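Local coordinates for VirK protein (Legionella pneumophila, PDB 5XTA) that is of unknown function but belongs to the VirK family, has a novel β-rich fold and is probably linked to type II secretion, at residues A[93-97]-A[98-102]. The protein carries 3 engineered substitutions. Residues are numbered along the deposited sequence; the frame is centred on the assembly and turned at random.
Sequences TVLNA and SSYER
The β-hairpin that joins strand 87-96 to strand 102-111 is pinned where Asn96 meets Ser98, Ser99, Tyr100 and Glu101, and it illustrates how one residue can organise a turn through both its backbone and its side chain. Between Asn96 and Glu101 lies a four-residue loop, 97-100: three residues with helical backbone angles, then Tyr100 with a positive phi of 71°, as in a 4:6 hairpin loop. Asn96 N donates a hydrogen bond to Glu101 O (2.9 Å), while Asn96 O accepts a short, bent one from Tyr100 N (2.7 Å). With its CG anti to the backbone N (chi1 -178°), the asparagine brings OD1 to the N-H groups that the helical turn directs at it. OD1 accepts Ser99 N at 2.9 Å in a straight bond that arrives above the amide plane, and Ser98 N adds a weak one. Next comes an ST turn: Ser99 OG, set between its own N and carbonyl carbon (chi1 73°), takes Glu101 N at 3.2 Å and also lies against Asn96 CB. The Tyr100 ring has Ala97 O over one face, offset toward the rim, and meets Leu95 CD1 near its plane, 4.3 Å from Tyr100 CD1. Farther down the hairpin, the side chains of Thr93 and Arg102 cross at about a right angle, Thr93 CG2 against Arg102 CG at 3.9 Å, and Arg102 NH2 is hydrogen-bonded to Ser105 OG. Leu95 also packs on Phe62 of the second subunit, and Ala97 on Tyr100 of the third. The N-H groups of residues 98 to 101 are each met by an acceptor, weakly at Ser98, consistent with these bonds fixing the turn's shape.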
loop_
_atom_site.group_PDB
_atom_site.type_symbol
_atom_site.label_atom_id
_atom_site.label_comp_id
_atom_site.label_asym_id
_atom_site.label_seq_id
_atom_site.Cartn_x
_atom_site.Cartn_y
_atom_site.Cartn_z
ATOM N N THR A 93 -0.144 -17.949 -6.897
ATOM C CA THR A 93 0.863 -18.278 -7.873
ATOM C C THR A 93 2.197 -17.766 -7.356
ATOM O O THR A 93 2.343 -16.574 -6.994
ATOM C CB THR A 93 0.504 -17.654 -9.236
ATOM O OG1 THR A 93 -0.735 -18.220 -9.693
ATOM C CG2 THR A 93 1.580 -17.921 -10.268
ATOM N N VAL A 94 3.182 -18.654 -7.305
ATOM C CA VAL A 94 4.451 -18.281 -6.722
ATOM C C VAL A 94 5.417 -17.950 -7.849
ATOM O O VAL A 94 5.612 -18.769 -8.761
ATOM C CB VAL A 94 4.992 -19.375 -5.804
ATOM C CG1 VAL A 94 6.262 -18.926 -5.149
ATOM C CG2 VAL A 94 3.971 -19.757 -4.744
ATOM N N LEU A 95 6.021 -16.758 -7.770
ATOM C CA LEU A 95 6.886 -16.201 -8.805
ATOM C C LEU A 95 8.252 -15.796 -8.256
ATOM O O LEU A 95 8.344 -15.229 -7.183
ATOM C CB LEU A 95 6.213 -14.970 -9.397
ATOM C CG LEU A 95 4.795 -15.187 -9.931
ATOM C CD1 LEU A 95 4.091 -13.852 -9.985
ATOM C CD2 LEU A 95 4.799 -15.853 -11.296
ATOM N N ASN A 96 9.316 -16.108 -8.995
ATOM C CA ASN A 96 10.652 -15.609 -8.674
ATOM C C ASN A 96 10.606 -14.089 -8.818
ATOM O O ASN A 96 10.175 -13.570 -9.848
ATOM C CB ASN A 96 11.674 -16.243 -9.603
ATOM C CG ASN A 96 13.077 -15.802 -9.298
ATOM O OD1 ASN A 96 13.409 -14.633 -9.441
ATOM N ND2 ASN A 96 13.889 -16.713 -8.839
ATOM N N ALA A 97 11.019 -13.370 -7.782
ATOM C CA ALA A 97 10.849 -11.909 -7.770
ATOM C C ALA A 97 11.763 -11.247 -8.787
ATOM O O ALA A 97 11.422 -10.220 -9.346
ATOM C CB ALA A 97 11.126 -11.364 -6.385
ATOM N N SER A 98 12.926 -11.846 -9.009
ATOM C CA SER A 98 13.898 -11.302 -9.947
ATOM C C SER A 98 13.480 -11.552 -11.398
ATOM O O SER A 98 13.444 -10.627 -12.212
ATOM C CB SER A 98 15.282 -11.908 -9.676
ATOM O OG SER A 98 16.258 -11.186 -10.388
ATOM N N SER A 99 13.147 -12.800 -11.700
ATOM C CA SER A 99 12.883 -13.221 -13.078
ATOM C C SER A 99 11.417 -13.283 -13.464
ATOM O O SER A 99 11.081 -13.226 -14.648
ATOM C CB SER A 99 13.518 -14.596 -13.311
ATOM O OG SER A 99 12.805 -15.626 -12.647
ATOM N N TYR A 100 10.531 -13.408 -12.483
ATOM C CA TYR A 100 9.101 -13.670 -12.738
ATOM C C TYR A 100 8.756 -15.076 -13.254
ATOM O O TYR A 100 7.613 -15.319 -13.633
ATOM C CB TYR A 100 8.434 -12.604 -13.601
ATOM C CG TYR A 100 8.106 -11.379 -12.790
ATOM C CD1 TYR A 100 7.076 -11.396 -11.845
ATOM C CD2 TYR A 100 8.852 -10.214 -12.949
ATOM C CE1 TYR A 100 6.775 -10.259 -11.105
ATOM C CE2 TYR A 100 8.563 -9.085 -12.215
ATOM C CZ TYR A 100 7.531 -9.119 -11.290
ATOM O OH TYR A 100 7.318 -7.985 -10.553
ATOM N N GLU A 101 9.710 -15.998 -13.213
ATOM C CA GLU A 101 9.436 -17.383 -13.569
ATOM C C GLU A 101 8.460 -17.939 -12.517
ATOM O O GLU A 101 8.617 -17.663 -11.320
ATOM C CB GLU A 101 10.762 -18.187 -13.654
ATOM C CG GLU A 101 10.687 -19.701 -13.357
ATOM C CD GLU A 101 12.035 -20.343 -13.021
ATOM O OE1 GLU A 101 13.086 -19.683 -13.163
ATOM O OE2 GLU A 101 12.052 -21.523 -12.602
ATOM N N ARG A 102 7.467 -18.701 -12.978
ATOM C CA ARG A 102 6.473 -19.337 -12.113
ATOM C C ARG A 102 7.098 -20.558 -11.435
ATOM O O ARG A 102 7.608 -21.447 -12.110
ATOM C CB ARG A 102 5.247 -19.756 -12.958
ATOM C CG ARG A 102 4.060 -20.301 -12.165
ATOM C CD ARG A 102 2.884 -20.705 -13.063
ATOM N NE ARG A 102 2.062 -21.799 -12.490
ATOM C CZ ARG A 102 2.442 -23.078 -12.381
ATOM N NH1 ARG A 102 3.654 -23.461 -12.788
ATOM N NH2 ARG A 102 1.617 -23.991 -11.858
#